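Local coordinates for periplasmic binding protein (Veillonella parvula, PDB 4OVK), which probably binds an as yet unidentified solute in the periplasm and delivers it to an ABC transporter, at residues A[306-314]-A[322-333]. Residues are numbered along the deposited sequence; the frame is centred on the assembly and turned at random.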
ATOM      1  N   LEU A 306     -13.564  -7.907   9.931  1.00 14.92           N
ATOM      2  CA  LEU A 306     -12.266  -7.456   9.439  1.00 13.96           C
ATOM      3  C   LEU A 306     -11.121  -8.086  10.235  1.00 13.78           C
ATOM      4  O   LEU A 306     -10.139  -8.536   9.655  1.00 13.08           O
ATOM      5  CB  LEU A 306     -12.186  -5.934   9.500  1.00 13.71           C
ATOM      6  CG  LEU A 306     -10.840  -5.336   9.061  1.00 14.63           C
ATOM      7  CD1 LEU A 306     -10.445  -5.805   7.663  1.00 16.62           C
ATOM      8  CD2 LEU A 306     -10.878  -3.815   9.143  1.00 16.77           C
ATOM      9  N   ARG A 307     -11.254  -8.126  11.561  1.00 14.93           N
ATOM     10  CA  ARG A 307     -10.221  -8.702  12.421  1.00 16.42           C
ATOM     11  C   ARG A 307      -9.912 -10.156  12.036  1.00 15.41           C
ATOM     12  O   ARG A 307      -8.757 -10.566  12.030  1.00 15.57           O
ATOM     13  CB  ARG A 307     -10.670  -8.598  13.886  1.00 22.39           C
ATOM     14  CG  ARG A 307     -10.008  -9.522  14.883  1.00 26.99           C
ATOM     15  CD  ARG A 307     -10.551  -9.282  16.287  1.00 30.95           C
ATOM     16  NE  ARG A 307     -10.511  -7.868  16.663  1.00 30.72           N
ATOM     17  CZ  ARG A 307      -9.567  -7.288  17.405  1.00 27.96           C
ATOM     18  NH1 ARG A 307      -8.553  -7.986  17.898  1.00 32.55           N
ATOM     19  NH2 ARG A 307      -9.649  -5.991  17.672  1.00 32.86           N
ATOM     20  N   ASP A 308     -10.953 -10.940  11.758  1.00 15.07           N
ATOM     21  CA  ASP A 308     -10.779 -12.332  11.348  1.00 15.89           C
ATOM     22  C   ASP A 308     -10.091 -12.428   9.996  1.00 14.20           C
ATOM     23  O   ASP A 308      -9.236 -13.278   9.792  1.00 15.27           O
ATOM     24  CB  ASP A 308     -12.124 -13.069  11.282  1.00 17.10           C
ATOM     25  CG  ASP A 308     -12.793 -13.195  12.629  1.00 21.39           C
ATOM     26  OD1 ASP A 308     -12.126 -12.999  13.660  1.00 24.97           O
ATOM     27  OD2 ASP A 308     -14.007 -13.503  12.665  1.00 26.34           O
ATOM     28  N   ASP A 309     -10.482 -11.571   9.065  1.00 13.01           N
ATOM     29  CA  ASP A 309      -9.918 -11.607   7.727  1.00 12.43           C
ATOM     30  C   ASP A 309      -8.442 -11.185   7.774  1.00 11.24           C
ATOM     31  O   ASP A 309      -7.615 -11.749   7.060  1.00 10.51           O
ATOM     32  CB  ASP A 309     -10.684 -10.693   6.775  1.00 13.61           C
ATOM     33  CG  ASP A 309     -12.114 -11.144   6.548  1.00 17.35           C
ATOM     34  OD1 ASP A 309     -12.504 -12.274   6.952  1.00 19.00           O
ATOM     35  OD2 ASP A 309     -12.863 -10.340   5.953  1.00 22.99           O
ATOM     36  N   LEU A 310      -8.123 -10.207   8.627  1.00 11.02           N
ATOM     37  CA  LEU A 310      -6.730  -9.783   8.826  1.00 10.30           C
ATOM     38  C   LEU A 310      -5.905 -10.943   9.406  1.00 11.22           C
ATOM     39  O   LEU A 310      -4.832 -11.246   8.896  1.00 11.95           O
ATOM     40  CB  LEU A 310      -6.698  -8.556   9.747  1.00 11.23           C
ATOM     41  CG  LEU A 310      -5.354  -7.960  10.117  1.00 11.91           C
ATOM     42  CD1 LEU A 310      -4.649  -7.409   8.888  1.00 12.29           C
ATOM     43  CD2 LEU A 310      -5.487  -6.883  11.169  1.00 13.99           C
ATOM     44  N   LYS A 311      -6.410 -11.595  10.462  0.70 10.97           N
ATOM     45  CA  LYS A 311      -5.705 -12.733  11.050  0.70 11.36           C
ATOM     46  C   LYS A 311      -5.498 -13.850  10.031  0.70 11.02           C
ATOM     47  O   LYS A 311      -4.407 -14.430   9.950  0.70 12.88           O
ATOM     48  CB  LYS A 311      -6.437 -13.276  12.265  0.70 12.53           C
ATOM     49  CG  LYS A 311      -6.389 -12.314  13.441  0.70 14.64           C
ATOM     50  CD  LYS A 311      -7.365 -12.704  14.534  0.70 19.31           C
ATOM     51  CE  LYS A 311      -6.892 -13.937  15.262  0.70 20.93           C
ATOM     52  NZ  LYS A 311      -7.688 -14.132  16.500  0.70 28.87           N
ATOM     53  N   GLN A 312      -6.544 -14.145   9.263  1.00 10.61           N
ATOM     54  CA  GLN A 312      -6.476 -15.191   8.248  1.00 12.37           C
ATOM     55  C   GLN A 312      -5.400 -14.875   7.211  1.00 13.00           C
ATOM     56  O   GLN A 312      -4.619 -15.763   6.858  1.00 11.76           O
ATOM     57  CB  GLN A 312      -7.822 -15.377   7.559  1.00 16.58           C
ATOM     58  CG  GLN A 312      -7.828 -16.425   6.464  1.00 22.12           C
ATOM     59  CD  GLN A 312      -9.134 -16.420   5.681  1.00 32.71           C
ATOM     60  OE1 GLN A 312      -9.404 -15.515   4.880  1.00 44.75           O
ATOM     61  NE2 GLN A 312      -9.944 -17.426   5.907  1.00 41.13           N
ATOM     62  N   PHE A 313      -5.374 -13.632   6.743  1.00 11.52           N
ATOM     63  CA  PHE A 313      -4.396 -13.205   5.731  1.00 10.66           C
ATOM     64  C   PHE A 313      -2.954 -13.376   6.252  1.00  9.60           C
ATOM     65  O   PHE A 313      -2.116 -13.992   5.583  1.00  9.43           O
ATOM     66  CB  PHE A 313      -4.655 -11.763   5.324  1.00 10.87           C
ATOM     67  CG  PHE A 313      -3.843 -11.307   4.138  1.00 10.99           C
ATOM     68  CD1 PHE A 313      -2.532 -10.872   4.295  1.00 10.74           C
ATOM     69  CD2 PHE A 313      -4.395 -11.310   2.869  1.00 10.84           C
ATOM     70  CE1 PHE A 313      -1.798 -10.429   3.199  1.00 11.81           C
ATOM     71  CE2 PHE A 313      -3.661 -10.895   1.776  1.00 11.92           C
ATOM     72  CZ  PHE A 313      -2.358 -10.469   1.943  1.00 13.25           C
ATOM     73  N   TYR A 314      -2.679 -12.880   7.459  1.00  8.91           N
ATOM     74  CA  TYR A 314      -1.327 -12.968   8.046  1.00  9.06           C
ATOM     75  C   TYR A 314      -0.935 -14.425   8.284  1.00  9.35           C
ATOM     76  O   TYR A 314       0.191 -14.828   8.029  1.00 10.39           O
ATOM     77  CB  TYR A 314      -1.226 -12.117   9.336  1.00  9.85           C
ATOM     78  CG  TYR A 314      -0.904 -10.664   9.026  1.00  9.09           C
ATOM     79  CD1 TYR A 314      -1.705  -9.918   8.159  1.00  9.10           C
ATOM     80  CD2 TYR A 314       0.198 -10.041   9.585  1.00  9.74           C
ATOM     81  CE1 TYR A 314      -1.385  -8.623   7.819  1.00 10.60           C
ATOM     82  CE2 TYR A 314       0.538  -8.735   9.243  1.00 10.98           C
ATOM     83  CZ  TYR A 314      -0.256  -8.027   8.372  1.00 10.49           C
ATOM     84  OH  TYR A 314       0.082  -6.741   8.013  1.00 13.70           O
ATOM     85  N   LEU A 322      -1.231 -12.955  14.440  1.00 10.46           N
ATOM     86  CA  LEU A 322      -1.373 -11.666  15.109  1.00 11.79           C
ATOM     87  C   LEU A 322      -2.039 -11.756  16.484  1.00 13.91           C
ATOM     88  O   LEU A 322      -3.054 -12.444  16.651  1.00 14.20           O
ATOM     89  CB  LEU A 322      -2.178 -10.734  14.229  1.00 11.74           C
ATOM     90  CG  LEU A 322      -1.557 -10.246  12.914  1.00 11.65           C
ATOM     91  CD1 LEU A 322      -2.602  -9.590  12.029  1.00 11.66           C
ATOM     92  CD2 LEU A 322      -0.375  -9.320  13.168  1.00 10.12           C
ATOM     93  N   THR A 323      -1.473 -11.051  17.459  1.00 14.13           N
ATOM     94  CA  THR A 323      -2.121 -10.877  18.764  1.00 16.02           C
ATOM     95  C   THR A 323      -3.139  -9.752  18.669  1.00 16.05           C
ATOM     96  O   THR A 323      -3.128  -8.954  17.729  1.00 12.69           O
ATOM     97  CB  THR A 323      -1.110 -10.483  19.848  1.00 16.78           C
ATOM     98  OG1 THR A 323      -0.549  -9.200  19.530  1.00 17.54           O
ATOM     99  CG2 THR A 323       0.014 -11.527  19.941  1.00 19.79           C
ATOM    100  N   ASP A 324      -4.010  -9.670  19.670  1.00 19.60           N
ATOM    101  CA  ASP A 324      -4.934  -8.541  19.769  1.00 19.83           C
ATOM    102  C   ASP A 324      -4.241  -7.175  19.817  1.00 16.87           C
ATOM    103  O   ASP A 324      -4.721  -6.233  19.193  1.00 16.98           O
ATOM    104  CB  ASP A 324      -5.866  -8.726  20.961  1.00 25.37           C
ATOM    105  CG  ASP A 324      -6.853  -9.858  20.745  1.00 32.63           C
ATOM    106  OD1 ASP A 324      -6.971 -10.323  19.590  1.00 34.62           O
ATOM    107  OD2 ASP A 324      -7.514 -10.278  21.717  1.00 41.99           O
ATOM    108  N   SER A 325      -3.124  -7.072  20.538  0.50 18.18           N
ATOM    109  CA  SER A 325      -2.360  -5.821  20.587  0.50 18.56           C
ATOM    110  C   SER A 325      -1.867  -5.414  19.204  0.50 16.25           C
ATOM    111  O   SER A 325      -1.975  -4.253  18.827  0.50 16.63           O
ATOM    112  CB  SER A 325      -1.161  -5.935  21.532  0.50 20.98           C
ATOM    113  OG  SER A 325      -1.586  -6.137  22.864  0.50 25.88           O
ATOM    114  N   GLU A 326      -1.328  -6.375  18.452  1.00 14.52           N
ATOM    115  CA  GLU A 326      -0.819  -6.095  17.108  1.00 12.80           C
ATOM    116  C   GLU A 326      -1.958  -5.648  16.177  1.00 11.27           C
ATOM    117  O   GLU A 326      -1.791  -4.734  15.380  1.00 11.78           O
ATOM    118  CB  GLU A 326      -0.065  -7.307  16.537  1.00 13.26           C
ATOM    119  CG  GLU A 326       1.279  -7.565  17.225  1.00 13.74           C
ATOM    120  CD  GLU A 326       1.891  -8.914  16.878  1.00 15.54           C
ATOM    121  OE1 GLU A 326       1.127  -9.887  16.687  1.00 15.24           O
ATOM    122  OE2 GLU A 326       3.148  -9.009  16.823  1.00 16.03           O
ATOM    123  N   ILE A 327      -3.122  -6.275  16.302  1.00 10.87           N
ATOM    124  CA  ILE A 327      -4.278  -5.881  15.500  1.00 12.10           C
ATOM    125  C   ILE A 327      -4.722  -4.461  15.862  1.00 11.09           C
ATOM    126  O   ILE A 327      -5.059  -3.674  14.983  1.00 11.27           O
ATOM    127  CB  ILE A 327      -5.441  -6.882  15.671  1.00 13.03           C
ATOM    128  CG1 ILE A 327      -5.036  -8.244  15.087  1.00 15.62           C
ATOM    129  CG2 ILE A 327      -6.723  -6.353  15.031  1.00 13.20           C
ATOM    130  CD1 ILE A 327      -5.862  -9.394  15.604  1.00 18.40           C
ATOM    131  N   ASN A 328      -4.692  -4.124  17.147  1.00 12.70           N
ATOM    132  CA  ASN A 328      -5.049  -2.763  17.584  1.00 14.99           C
ATOM    133  C   ASN A 328      -4.126  -1.741  16.912  1.00 13.37           C
ATOM    134  O   ASN A 328      -4.571  -0.716  16.428  1.00 16.39           O
ATOM    135  CB  ASN A 328      -4.942  -2.637  19.107  1.00 16.89           C
ATOM    136  CG  ASN A 328      -5.500  -1.324  19.647  1.00 24.90           C
ATOM    137  OD1 ASN A 328      -5.436  -0.274  19.015  1.00 29.29           O
ATOM    138  ND2 ASN A 328      -6.057  -1.392  20.837  1.00 34.94           N
ATOM    139  N   THR A 329      -2.838  -2.046  16.886  1.00 14.12           N
ATOM    140  CA  THR A 329      -1.850  -1.168  16.263  1.00 14.00           C
ATOM    141  C   THR A 329      -2.062  -1.025  14.758  1.00 13.81           C
ATOM    142  O   THR A 329      -2.097   0.093  14.244  1.00 16.15           O
ATOM    143  CB  THR A 329      -0.428  -1.676  16.555  1.00 16.98           C
ATOM    144  OG1 THR A 329      -0.241  -1.712  17.967  1.00 19.65           O
ATOM    145  CG2 THR A 329       0.613  -0.751  15.966  1.00 20.52           C
ATOM    146  N   ILE A 330      -2.215  -2.148  14.059  1.00 12.36           N
ATOM    147  CA  ILE A 330      -2.436  -2.128  12.612  1.00 11.10           C
ATOM    148  C   ILE A 330      -3.683  -1.319  12.244  1.00 11.54           C
ATOM    149  O   ILE A 330      -3.636  -0.486  11.346  1.00 12.07           O
ATOM    150  CB  ILE A 330      -2.563  -3.554  12.047  1.00 11.26           C
ATOM    151  CG1 ILE A 330      -1.196  -4.249  12.139  1.00 12.53           C
ATOM    152  CG2 ILE A 330      -3.120  -3.533  10.629  1.00 11.21           C
ATOM    153  CD1 ILE A 330      -1.229  -5.738  11.861  1.00 16.32           C
ATOM    154  N   LEU A 331      -4.781  -1.548  12.960  1.00 11.14           N
ATOM    155  CA  LEU A 331      -6.061  -0.948  12.593  1.00 10.51           C
ATOM    156  C   LEU A 331      -6.367   0.360  13.343  1.00 12.30           C
ATOM    157  O   LEU A 331      -7.430   0.935  13.134  1.00 13.52           O
ATOM    158  CB  LEU A 331      -7.191  -1.961  12.826  1.00 12.11           C
ATOM    159  CG  LEU A 331      -7.184  -3.238  11.979  1.00 12.00           C
ATOM    160  CD1 LEU A 331      -8.360  -4.143  12.327  1.00 13.04           C
ATOM    161  CD2 LEU A 331      -7.214  -2.864  10.500  1.00 13.71           C
ATOM    162  N   ASN A 332      -5.435   0.835  14.176  1.00 12.77           N
ATOM    163  CA  ASN A 332      -5.611   2.086  14.924  1.00 13.20           C
ATOM    164  C   ASN A 332      -6.914   2.075  15.744  1.00 14.14           C
ATOM    165  O   ASN A 332      -7.640   3.067  15.780  1.00 13.74           O
ATOM    166  CB  ASN A 332      -5.591   3.280  13.952  1.00 13.89           C
ATOM    167  CG  ASN A 332      -4.218   3.514  13.346  1.00 14.16           C
ATOM    168  OD1 ASN A 332      -3.223   3.435  14.035  1.00 18.68           O
ATOM    169  ND2 ASN A 332      -4.169   3.803  12.049  1.00 13.57           N
ATOM    170  N   ILE A 333      -7.193   0.952  16.403  1.00 14.30           N
ATOM    171  CA  ILE A 333      -8.472   0.762  17.103  1.00 15.38           C
ATOM    172  C   ILE A 333      -8.607   1.745  18.264  1.00 15.59           C
ATOM    173  O   ILE A 333      -9.637   2.416  18.380  1.00 16.94           O
ATOM    174  CB  ILE A 333      -8.672  -0.706  17.518  1.00 17.73           C
ATOM    175  CG1 ILE A 333      -8.915  -1.543  16.243  1.00 20.89           C
ATOM    176  CG2 ILE A 333      -9.809  -0.860  18.537  1.00 19.42           C
ATOM    177  CD1 ILE A 333      -8.979  -3.038  16.459  1.00 23.96           C
TER
HETATM  178  O   HOH W   1      -7.402  -5.389  19.142  1.00 40.67           O
HETATM  179  O   HOH W   2      -2.634 -13.739  12.054  1.00 12.72           O
HETATM  180  O   HOH W   3      -5.429 -12.344  18.142  1.00 28.17           O
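L310 of helix 306-318 packs against L322, in the loop before helix 324-331, and against I327, I330 and L331 of that helix. L310 CG lies 3.7 Å from L322 CD1. Its CD2 reaches the two isoleucines through their CG2 branches. Its CG is anti to the backbone N (chi1 179°), which carries the branched end in among these side chains. L306 and L331 meet tip to tip, CD2 to CD2 at 4.0 Å. L322 also rests on Y314: its CD1 sits over one ring face, 3.9 Å from the centroid, a CH-pi contact.

The two consecutive helices pack nearly perpendicular, their short segments at 107°. The chain has two parallel four-stranded sheets of order 2-1-3-4, as in two-lobed periplasmic binding proteins. Y314 touches I70 and L74, while N332 ND2 bonds to K270 O beside the second sheet. Helix 285-296 touches L306 and L310. T323 and E326 form a capping box.

At the polar edge, R307 NH1 makes a salt bridge to D324 OD1 at 3.3 Å, planes nearly perpendicular. I327 CG2 lies over one guanidinium face, toward its rim. R307 NH2 pairs with the C-terminal carboxylate of F341 and gives to a water bound to D324 O. A second water joins K311 O to L322 N. A third bridges L322 O and D324 OD1. K311 CG lies 3.7 Å from I327 CD1.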